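Local structure of EF0056 (Enterococcus faecalis, 6ORI) at residues 200-205 / 385-390; 210-215 / 245-250; 263-268 / 379-384. The protein is of unknown molecular function but, as an enterococcal surface protein with an immunoglobulin-like N-terminal region, probably takes part in biofilm formation. All coordinates share one frame; numbering follows the deposited sequence.

Contact 1: residues 200-205 / 385-390; sequences KLDVSE and NKKLIQ
The carboxylate of Asp202 is met at OD2, on the anti lone pair that faces away from OD1, by the ammonium group of Lys387, and the OD2 to NZ distance of 2.9 Å makes this a salt bridge. The two side chains run side by side in the same direction. Lys387 is close to straight through its middle and bends at its last torsion (chi4 -60°), which turns NZ in to the carboxylate. At the other end of the contact the flat amide of Gln390 sets OE1 against the methyl CG1 of Val203, 3.8 Å away, while its NE2 is held by the carbonyl of Ser208. Between these ends the backbones form a single beta bridge, Val203 with Leu388, joining two loops: residues 200-205 belong to the connection from strand 184-189 to strand 211-221, and residues 385-390 to the loop between strands 375-382 and 394-398. Leu388 N donates to Asp202 O at 2.8 Å, and Ser204 N donates to Leu388 O at the same length. Waters extend the pairing at both ends. One joins Asp202 N to Lys386 O, the other Ser204 O to Gln390 N. Leu201 CB approaches Leu388 CB at 4.3 Å, and both leucines also rest on Tyr393 and Trp380. Ser204 packs its CB 3.7 Å from Lys387 CB. With OG anti to its own nitrogen (chi1 -179°), Ser204 places the hydroxyl 3.9 Å from Ile389 CD1, and that hydroxyl is hydrogen-bonded to Asp383 OD2, whose carboxylate partner oxygen, OD1, accepts from Lys387 N.

Contact 2: residues 210-215 / 245-250; sequences QFKHGS and KLTKEK
A classic beta bulge interrupts the antiparallel pairing of strands 211-221 and 239-248, an outermost strand of a five-stranded sheet and its neighbour. Lys212 and His213 share Thr247 as their partner across the strands, and its carbonyl takes Lys212 N at 2.8 Å and, more weakly, His213 N at 3.3 Å. Beyond the bulge the pairing is regular: Thr247 N bonds to His213 O at 2.9 Å, and Ser215 and Lys245 exchange two backbone bonds. Before it, Glu249 N reaches Gln210 O along an almost straight N-H line (178°), although it comes from above the carbonyl plane. The Phe211 ring crosses Leu246 at a slant, with CE1 3.9 Å from Leu246 CB, and has the carbonyl oxygen of Thr247 near its edge; Phe252 meets the ring edge-to-face. On the side of His213 and Thr247, their CB atoms pack 3.9 Å apart. Nearby, one water donates to Lys245 O and Thr247 OG1 and also contacts Ser215 OG. Thr247 OG1 is also hydrogen-bonded to Asp33 OD2 of strand 31-38, in the ten-stranded sheet. Lys212 bends at its last two torsions and crosses Glu249 at about a right angle, bringing NZ 2.7 Å from OE1, above the carboxylate plane. Glu249 also adopts a second conformer, so how constantly this salt bridge is made remains doubtful, whereas the backbone bonds on both sides of the bulge hold the strands together.

Contact 3: residues 263-268 / 379-384; sequences WYANYK and SWLSDT
Backbone hydrogen bonds join Tyr264 with Ser382 and Asn266 with Trp380, each pair bonded in both directions, in an antiparallel pairing of strands 264-269 and 375-382. The shortest is Tyr264 N to Ser382 O at 2.8 Å. Asn266 N lies nearly in line with the C=O of Trp380, 2.9 Å from its oxygen, though its N-H is angled off (143°).

Side-chain bonds from Asn266 span both pairs. Asn266 ND2 gives one N-H to Ser382 OG at 2.9 Å and the other to Trp380 O at 3.3 Å. The carbonyl oxygen thus accepts from both the backbone and the side chain of one asparagine, the latter from above the carbonyl plane, and the two bonds fix the amide's rotation. At the far end of the contact, a water links Tyr264 OH and Thr384 OG1.

A stack accompanies these bonds. The Asn266 amide lies flat on the Trp380 indole, the planes 6° apart, and its CB makes a CH-pi contact over the six-membered ring, 3.4 Å from the centroid. Trp380 holds CG between its own nitrogen and carbonyl carbon (chi1 65°), which leans the indole toward strand 264-269, against Asn266; Lys268 CB comes to the ring's edge.

Apolar packing occupies the other side of the sheet. Leu381 puts CD1 3.9 Å from Trp263 CE3, the two side chains slanting across each other, and CD2 4.4 Å from Ala265 CB.

Within the four-stranded sheet, strand 318-322 flanks 264-269 through the backbones of Ala265 and Tyr267, and strand 394-398 flanks 375-382. Tyr254 of helix 254-257 meets the Trp263 ring edge-to-face. From the facing sheet, Tyr344 of strand 340-348 covers Ala265 and Ser379, as between the layers of a beta sandwich.

In the fold
Contacts 1 and 3 are near neighbours, their centres about 9 Å apart. Ile389 N lies 2.9 Å from Leu381 O, a probable hydrogen bond that joins the loop of contact 1 to the strand of contact 3, and Leu388 CD1 packs 3.5 Å from Trp380 CB. Contact 2 belongs to the facing sheet, its centre about 14 Å from contact 3 and 15 Å from contact 1. Leu246 CD1 reaches Leu381 CD1 at 3.5 Å across the sandwich, and Phe211 touches both Ile389 and Trp263. None of the three contacts includes a calcium ligand, but strand 375-382 starts directly after the ligand Asp374.

Contact 1: residues 200-205 / 385-390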
loop_
_atom_site.group_PDB
_atom_site.type_symbol
_atom_site.label_atom_id
_atom_site.label_comp_id
_atom_site.label_asym_id
_atom_site.label_seq_id
_atom_site.Cartn_x
_atom_site.Cartn_y
_atom_site.Cartn_z
ATOM N N LYS A 200 -5.427 -9.964 -16.147
ATOM C CA LYS A 200 -6.249 -11.166 -16.123
ATOM C C LYS A 200 -7.651 -10.841 -15.608
ATOM O O LYS A 200 -8.541 -11.702 -15.626
ATOM C CB LYS A 200 -5.626 -12.248 -15.241
ATOM C CG LYS A 200 -4.405 -12.938 -15.849
ATOM C CD LYS A 200 -4.539 -14.454 -15.755
ATOM C CE LYS A 200 -4.529 -14.945 -14.309
ATOM N NZ LYS A 200 -5.153 -16.293 -14.157
ATOM N N LEU A 201 -7.846 -9.605 -15.145
ATOM C CA LEU A 201 -9.124 -9.210 -14.558
ATOM C C LEU A 201 -9.901 -8.275 -15.458
ATOM O O LEU A 201 -9.389 -7.268 -15.929
ATOM C CB LEU A 201 -8.913 -8.536 -13.204
ATOM C CG LEU A 201 -8.158 -9.350 -12.168
ATOM C CD1 LEU A 201 -7.948 -8.509 -10.936
ATOM C CD2 LEU A 201 -8.907 -10.625 -11.836
ATOM N N ASP A 202 -11.167 -8.619 -15.675
ATOM C CA ASP A 202 -12.078 -7.764 -16.411
ATOM C C ASP A 202 -12.681 -6.740 -15.462
ATOM O O ASP A 202 -13.029 -7.081 -14.338
ATOM C CB ASP A 202 -13.181 -8.626 -17.015
ATOM C CG ASP A 202 -13.966 -7.906 -18.101
ATOM O OD1 ASP A 202 -13.468 -6.912 -18.673
ATOM O OD2 ASP A 202 -15.092 -8.345 -18.395
ATOM N N VAL A 203 -12.805 -5.490 -15.887
ATOM C CA VAL A 203 -13.279 -4.414 -15.023
ATOM C C VAL A 203 -14.798 -4.330 -14.991
ATOM O O VAL A 203 -15.462 -4.313 -16.021
ATOM C CB VAL A 203 -12.684 -3.035 -15.411
ATOM C CG1 VAL A 203 -13.238 -1.891 -14.533
ATOM C CG2 VAL A 203 -11.173 -3.111 -15.303
ATOM N N SER A 204 -15.338 -4.289 -13.781
ATOM C CA SER A 204 -16.768 -4.171 -13.569
ATOM C C SER A 204 -17.304 -2.793 -13.949
ATOM O O SER A 204 -16.632 -1.784 -13.744
ATOM C CB SER A 204 -17.068 -4.430 -12.081
ATOM O OG SER A 204 -18.449 -4.353 -11.822
ATOM N N GLU A 205 -18.545 -2.754 -14.427
ATOM C CA GLU A 205 -19.268 -1.490 -14.614
ATOM C C GLU A 205 -20.022 -1.042 -13.349
ATOM O O GLU A 205 -20.655 -0.002 -13.311
ATOM C CB GLU A 205 -20.240 -1.634 -15.788
ATOM C CG GLU A 205 -19.503 -1.877 -17.087
ATOM C CD GLU A 205 -20.419 -2.105 -18.255
ATOM O OE1 GLU A 205 -20.182 -3.058 -19.041
ATOM O OE2 GLU A 205 -21.369 -1.312 -18.411
ATOM N N ASN A 385 -19.895 -11.430 -10.487
ATOM C CA ASN A 385 -19.402 -12.035 -11.717
ATOM C C ASN A 385 -17.877 -11.966 -11.853
ATOM O O ASN A 385 -17.342 -12.109 -12.941
ATOM C CB ASN A 385 -20.062 -11.381 -12.931
ATOM C CG ASN A 385 -21.363 -12.031 -13.304
ATOM O OD1 ASN A 385 -21.736 -13.079 -12.787
ATOM N ND2 ASN A 385 -22.060 -11.412 -14.223
ATOM N N LYS A 386 -17.186 -11.768 -10.730
ATOM C CA LYS A 386 -15.713 -11.822 -10.677
ATOM C C LYS A 386 -15.023 -10.637 -11.380
ATOM O O LYS A 386 -13.805 -10.644 -11.550
ATOM C CB LYS A 386 -15.182 -13.153 -11.225
ATOM C CG LYS A 386 -15.761 -14.349 -10.500
ATOM C CD LYS A 386 -15.239 -15.693 -11.003
ATOM C CE LYS A 386 -15.893 -16.115 -12.294
ATOM N NZ LYS A 386 -15.380 -17.463 -12.711
ATOM N N LYS A 387 -15.790 -9.621 -11.746
ATOM C CA LYS A 387 -15.249 -8.443 -12.404
ATOM C C LYS A 387 -14.726 -7.470 -11.347
ATOM O O LYS A 387 -15.357 -7.241 -10.304
ATOM C CB LYS A 387 -16.299 -7.830 -13.320
ATOM C CG LYS A 387 -16.818 -8.876 -14.324
ATOM C CD LYS A 387 -17.324 -8.314 -15.613
ATOM C CE LYS A 387 -17.682 -9.449 -16.593
ATOM N NZ LYS A 387 -16.522 -10.339 -16.918
ATOM N N LEU A 388 -13.539 -6.937 -11.611
ATOM C CA LEU A 388 -12.847 -6.045 -10.699
ATOM C C LEU A 388 -13.599 -4.761 -10.445
ATOM O O LEU A 388 -13.917 -4.019 -11.390
ATOM C CB LEU A 388 -11.483 -5.732 -11.305
ATOM C CG LEU A 388 -10.620 -4.694 -10.580
ATOM C CD1 LEU A 388 -10.242 -5.105 -9.184
ATOM C CD2 LEU A 388 -9.366 -4.362 -11.399
ATOM N N ILE A 389 -13.859 -4.440 -9.187
ATOM C CA ILE A 389 -14.379 -3.115 -8.876
ATOM C C ILE A 389 -13.249 -2.125 -9.124
ATOM O O ILE A 389 -12.167 -2.246 -8.573
ATOM C CB ILE A 389 -14.885 -3.018 -7.429
ATOM C CG1 ILE A 389 -15.947 -4.082 -7.159
ATOM C CG2 ILE A 389 -15.426 -1.615 -7.133
ATOM C CD1 ILE A 389 -17.132 -4.080 -8.131
ATOM N N GLN A 390 -13.486 -1.166 -10.011
ATOM C CA GLN A 390 -12.400 -0.324 -10.483
ATOM C C GLN A 390 -11.655 0.401 -9.364
ATOM O O GLN A 390 -12.258 0.919 -8.428
ATOM C CB GLN A 390 -12.950 0.678 -11.491
ATOM C CG GLN A 390 -11.893 1.450 -12.255
ATOM C CD GLN A 390 -12.406 2.081 -13.545
ATOM O OE1 GLN A 390 -11.951 1.729 -14.639
ATOM N NE2 GLN A 390 -13.352 2.980 -13.434
HETATM O O HOH W 1 -12.549 -10.915 -14.098
HETATM O O HOH W 2 -16.073 -0.949 -11.175
#

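Contact 2: residues 210-215 / 245-250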
loop_
_atom_site.group_PDB
_atom_site.type_symbol
_atom_site.label_atom_id
_atom_site.label_comp_id
_atom_site.label_asym_id
_atom_site.label_seq_id
_atom_site.Cartn_x
_atom_site.Cartn_y
_atom_site.Cartn_z
ATOM N N GLN A 210 -16.301 4.909 -7.454
ATOM C CA GLN A 210 -16.373 4.995 -6.001
ATOM C C GLN A 210 -15.034 4.862 -5.285
ATOM O O GLN A 210 -14.876 5.349 -4.152
ATOM C CB GLN A 210 -17.373 3.971 -5.464
ATOM C CG GLN A 210 -18.790 4.260 -5.905
ATOM C CD GLN A 210 -19.234 5.623 -5.472
ATOM O OE1 GLN A 210 -19.201 5.945 -4.283
ATOM N NE2 GLN A 210 -19.588 6.463 -6.435
ATOM N N PHE A 211 -14.069 4.226 -5.938
ATOM C CA PHE A 211 -12.739 4.058 -5.360
ATOM C C PHE A 211 -11.697 4.754 -6.197
ATOM O O PHE A 211 -11.790 4.789 -7.427
ATOM C CB PHE A 211 -12.427 2.580 -5.190
ATOM C CG PHE A 211 -13.294 1.946 -4.168
ATOM C CD1 PHE A 211 -13.011 2.091 -2.837
ATOM C CD2 PHE A 211 -14.425 1.238 -4.528
ATOM C CE1 PHE A 211 -13.819 1.532 -1.874
ATOM C CE2 PHE A 211 -15.233 0.701 -3.573
ATOM C CZ PHE A 211 -14.936 0.854 -2.240
ATOM N N LYS A 212 -10.712 5.329 -5.515
ATOM C CA LYS A 212 -9.617 6.026 -6.139
ATOM C C LYS A 212 -8.358 5.181 -6.263
ATOM O O LYS A 212 -7.609 5.318 -7.218
ATOM C CB LYS A 212 -9.339 7.297 -5.344
ATOM C CG LYS A 212 -8.414 8.256 -6.072
ATOM C CD LYS A 212 -7.974 9.428 -5.232
ATOM C CE LYS A 212 -9.113 10.335 -4.867
ATOM N NZ LYS A 212 -9.810 10.969 -6.023
ATOM N N HIS A 213 -8.117 4.296 -5.300
ATOM C CA HIS A 213 -6.871 3.561 -5.247
ATOM C C HIS A 213 -6.999 2.359 -4.323
ATOM O O HIS A 213 -7.774 2.362 -3.375
ATOM C CB HIS A 213 -5.768 4.503 -4.738
ATOM C CG HIS A 213 -4.376 3.965 -4.838
ATOM N ND1 HIS A 213 -3.732 3.762 -6.039
ATOM C CD2 HIS A 213 -3.497 3.609 -3.877
ATOM C CE1 HIS A 213 -2.514 3.304 -5.807
ATOM N NE2 HIS A 213 -2.343 3.218 -4.505
ATOM N N GLY A 214 -6.234 1.320 -4.632
ATOM C CA GLY A 214 -6.072 0.164 -3.788
ATOM C C GLY A 214 -4.590 -0.088 -3.591
ATOM O O GLY A 214 -3.781 0.119 -4.498
ATOM N N SER A 215 -4.240 -0.542 -2.400
ATOM C CA SER A 215 -2.873 -0.858 -2.075
ATOM C C SER A 215 -2.846 -2.078 -1.190
ATOM O O SER A 215 -3.827 -2.407 -0.535
ATOM C CB SER A 215 -2.183 0.326 -1.395
ATOM O OG SER A 215 -2.911 0.758 -0.258
ATOM N N LYS A 245 -5.790 -1.896 1.505
ATOM C CA LYS A 245 -6.376 -0.610 1.835
ATOM C C LYS A 245 -7.005 0.042 0.606
ATOM O O LYS A 245 -6.389 0.100 -0.460
ATOM C CB LYS A 245 -5.325 0.308 2.467
ATOM C CG LYS A 245 -5.905 1.607 3.011
ATOM C CD LYS A 245 -4.871 2.436 3.778
ATOM C CE LYS A 245 -5.520 3.640 4.449
ATOM N NZ LYS A 245 -4.513 4.409 5.217
ATOM N N LEU A 246 -8.239 0.493 0.770
ATOM C CA LEU A 246 -9.023 1.113 -0.288
ATOM C C LEU A 246 -9.229 2.577 0.018
ATOM O O LEU A 246 -9.737 2.933 1.093
ATOM C CB LEU A 246 -10.378 0.414 -0.438
ATOM C CG LEU A 246 -10.275 -1.075 -0.742
ATOM C CD1 LEU A 246 -11.654 -1.670 -0.758
ATOM C CD2 LEU A 246 -9.610 -1.315 -2.053
ATOM N N THR A 247 -8.785 3.415 -0.903
ATOM C CA THR A 247 -8.931 4.864 -0.832
ATOM C C THR A 247 -10.175 5.219 -1.632
ATOM O O THR A 247 -10.245 4.904 -2.832
ATOM C CB THR A 247 -7.695 5.490 -1.477
ATOM O OG1 THR A 247 -6.514 5.081 -0.758
ATOM C CG2 THR A 247 -7.798 7.007 -1.566
ATOM N N LYS A 248 -11.137 5.867 -1.001
ATOM C CA LYS A 248 -12.362 6.219 -1.688
ATOM C C LYS A 248 -12.246 7.482 -2.527
ATOM O O LYS A 248 -11.388 8.327 -2.300
ATOM C CB LYS A 248 -13.481 6.420 -0.675
ATOM C CG LYS A 248 -13.850 5.169 0.099
ATOM C CD LYS A 248 -15.032 5.457 1.055
ATOM C CE LYS A 248 -15.397 4.258 1.885
ATOM N NZ LYS A 248 -16.634 4.541 2.682
ATOM N N GLU A 249 -13.140 7.602 -3.490
ATOM C CA GLU A 249 -13.301 8.820 -4.264
ATOM C C GLU A 249 -14.183 9.814 -3.501
ATOM O O GLU A 249 -13.847 11.000 -3.388
ATOM C CB GLU A 249 -13.922 8.462 -5.620
ATOM C CG GLU A 249 -14.091 9.634 -6.574
ATOM C CD GLU A 249 -12.777 10.158 -7.099
ATOM O OE1 GLU A 249 -11.750 9.439 -7.001
ATOM O OE2 GLU A 249 -12.775 11.296 -7.613
ATOM N N LYS A 250 -15.307 9.332 -2.982
ATOM C CA LYS A 250 -16.256 10.145 -2.210
ATOM C C LYS A 250 -16.569 9.403 -0.887
ATOM O O LYS A 250 -15.647 9.103 -0.143
ATOM C CB LYS A 250 -17.518 10.425 -3.027
ATOM C CG LYS A 250 -17.270 11.237 -4.290
ATOM C CD LYS A 250 -17.080 12.698 -3.980
ATOM C CE LYS A 250 -17.924 13.584 -4.896
ATOM N NZ LYS A 250 -17.822 13.208 -6.335
HETATM O O HOH W 3 -16.772 6.826 -2.811
HETATM O O HOH W 4 -11.670 12.334 -4.102
HETATM O O HOH W 5 -5.207 2.650 -1.130
#

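Contact 3: residues 263-268 / 379-384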
loop_
_atom_site.group_PDB
_atom_site.type_symbol
_atom_site.label_atom_id
_atom_site.label_comp_id
_atom_site.label_asym_id
_atom_site.label_seq_id
_atom_site.Cartn_x
_atom_site.Cartn_y
_atom_site.Cartn_z
ATOM N N TRP A 263 -20.609 -8.652 -3.454
ATOM C CA TRP A 263 -19.211 -8.553 -3.850
ATOM C C TRP A 263 -18.374 -9.604 -3.139
ATOM O O TRP A 263 -18.779 -10.166 -2.116
ATOM C CB TRP A 263 -18.640 -7.188 -3.508
ATOM C CG TRP A 263 -19.143 -6.046 -4.341
ATOM C CD1 TRP A 263 -20.114 -6.067 -5.304
ATOM C CD2 TRP A 263 -18.687 -4.704 -4.262
ATOM N NE1 TRP A 263 -20.282 -4.803 -5.834
ATOM C CE2 TRP A 263 -19.416 -3.952 -5.196
ATOM C CE3 TRP A 263 -17.721 -4.059 -3.482
ATOM C CZ2 TRP A 263 -19.203 -2.589 -5.376
ATOM C CZ3 TRP A 263 -17.517 -2.707 -3.652
ATOM C CH2 TRP A 263 -18.268 -1.984 -4.596
ATOM N N TYR A 264 -17.197 -9.845 -3.712
ATOM C CA TYR A 264 -16.207 -10.754 -3.149
ATOM C C TYR A 264 -14.954 -10.000 -2.781
ATOM O O TYR A 264 -14.525 -9.093 -3.516
ATOM C CB TYR A 264 -15.838 -11.853 -4.138
ATOM C CG TYR A 264 -16.922 -12.889 -4.321
ATOM C CD1 TYR A 264 -18.154 -12.532 -4.858
ATOM C CD2 TYR A 264 -16.747 -14.193 -3.905
ATOM C CE1 TYR A 264 -19.169 -13.472 -5.035
ATOM C CE2 TYR A 264 -17.760 -15.145 -4.083
ATOM C CZ TYR A 264 -18.967 -14.763 -4.636
ATOM O OH TYR A 264 -19.980 -15.701 -4.800
ATOM N N ALA A 265 -14.383 -10.377 -1.646
ATOM C CA ALA A 265 -13.036 -9.985 -1.251
ATOM C C ALA A 265 -12.091 -11.044 -1.793
ATOM O O ALA A 265 -12.308 -12.236 -1.569
ATOM C CB ALA A 265 -12.972 -9.914 0.276
ATOM N N ASN A 266 -11.072 -10.606 -2.520
ATOM C CA ASN A 266 -10.131 -11.489 -3.216
ATOM C C ASN A 266 -8.718 -11.268 -2.755
ATOM O O ASN A 266 -8.323 -10.134 -2.467
ATOM C CB ASN A 266 -10.127 -11.264 -4.749
ATOM C CG ASN A 266 -11.436 -11.553 -5.387
ATOM O OD1 ASN A 266 -11.632 -12.654 -5.913
ATOM N ND2 ASN A 266 -12.346 -10.603 -5.344
ATOM N N TYR A 267 -7.941 -12.343 -2.728
ATOM C CA TYR A 267 -6.562 -12.292 -2.272
ATOM C C TYR A 267 -5.790 -13.337 -3.044
ATOM O O TYR A 267 -6.320 -14.383 -3.412
ATOM C CB TYR A 267 -6.484 -12.494 -0.742
ATOM C CG TYR A 267 -7.404 -13.603 -0.269
ATOM C CD1 TYR A 267 -8.727 -13.368 0.011
ATOM C CD2 TYR A 267 -6.946 -14.900 -0.154
ATOM C CE1 TYR A 267 -9.597 -14.403 0.390
ATOM C CE2 TYR A 267 -7.788 -15.927 0.221
ATOM C CZ TYR A 267 -9.112 -15.679 0.486
ATOM O OH TYR A 267 -9.960 -16.714 0.833
ATOM N N LYS A 268 -4.533 -13.030 -3.292
ATOM C CA LYS A 268 -3.632 -13.913 -4.013
ATOM C C LYS A 268 -2.289 -13.873 -3.346
ATOM O O LYS A 268 -1.748 -12.795 -3.061
ATOM C CB LYS A 268 -3.489 -13.490 -5.476
ATOM C CG LYS A 268 -2.656 -14.468 -6.319
ATOM C CD LYS A 268 -2.556 -13.989 -7.769
ATOM C CE LYS A 268 -1.946 -15.057 -8.672
ATOM N NZ LYS A 268 -0.581 -15.443 -8.228
ATOM N N SER A 379 -4.581 -8.148 -3.887
ATOM C CA SER A 379 -5.910 -8.143 -3.295
ATOM C C SER A 379 -6.796 -7.222 -4.102
ATOM O O SER A 379 -6.332 -6.218 -4.640
ATOM C CB SER A 379 -5.869 -7.688 -1.848
ATOM O OG SER A 379 -5.019 -8.511 -1.086
ATOM N N TRP A 380 -8.083 -7.543 -4.185
ATOM C CA TRP A 380 -9.012 -6.701 -4.920
ATOM C C TRP A 380 -10.426 -7.041 -4.515
ATOM O O TRP A 380 -10.673 -8.121 -3.958
ATOM C CB TRP A 380 -8.837 -6.837 -6.448
ATOM C CG TRP A 380 -9.163 -8.206 -7.032
ATOM C CD1 TRP A 380 -10.312 -8.580 -7.687
ATOM C CD2 TRP A 380 -8.314 -9.365 -7.028
ATOM N NE1 TRP A 380 -10.228 -9.902 -8.076
ATOM C CE2 TRP A 380 -9.018 -10.405 -7.681
ATOM C CE3 TRP A 380 -7.039 -9.633 -6.519
ATOM C CZ2 TRP A 380 -8.479 -11.677 -7.840
ATOM C CZ3 TRP A 380 -6.519 -10.895 -6.668
ATOM C CH2 TRP A 380 -7.240 -11.900 -7.320
ATOM N N LEU A 381 -11.367 -6.146 -4.795
ATOM C CA LEU A 381 -12.785 -6.481 -4.681
ATOM C C LEU A 381 -13.323 -6.790 -6.055
ATOM O O LEU A 381 -12.900 -6.171 -7.044
ATOM C CB LEU A 381 -13.568 -5.320 -4.056
ATOM C CG LEU A 381 -13.100 -4.849 -2.674
ATOM C CD1 LEU A 381 -14.064 -3.822 -2.129
ATOM C CD2 LEU A 381 -12.939 -5.972 -1.682
ATOM N N SER A 382 -14.270 -7.719 -6.125
ATOM C CA SER A 382 -14.939 -8.035 -7.380
ATOM C C SER A 382 -16.422 -8.079 -7.144
ATOM O O SER A 382 -16.888 -8.239 -5.997
ATOM C CB SER A 382 -14.448 -9.347 -7.969
ATOM O OG SER A 382 -14.709 -10.403 -7.075
ATOM N N ASP A 383 -17.178 -7.906 -8.212
ATOM C CA ASP A 383 -18.616 -8.139 -8.143
ATOM C C ASP A 383 -18.911 -9.642 -8.187
ATOM O O ASP A 383 -18.007 -10.487 -8.221
ATOM C CB ASP A 383 -19.362 -7.319 -9.214
ATOM C CG ASP A 383 -19.079 -7.753 -10.641
ATOM O OD1 ASP A 383 -18.631 -8.877 -10.889
ATOM O OD2 ASP A 383 -19.321 -6.906 -11.536
ATOM N N THR A 384 -20.187 -9.976 -8.206
ATOM C CA THR A 384 -20.588 -11.359 -8.160
ATOM C C THR A 384 -20.152 -12.133 -9.393
ATOM O O THR A 384 -20.027 -13.353 -9.341
ATOM C CB THR A 384 -22.087 -11.397 -7.935
ATOM O OG1 THR A 384 -22.485 -12.723 -7.619
ATOM C CG2 THR A 384 -22.877 -10.842 -9.122
HETATM O O HOH W 6 -22.440 -14.725 -5.594
#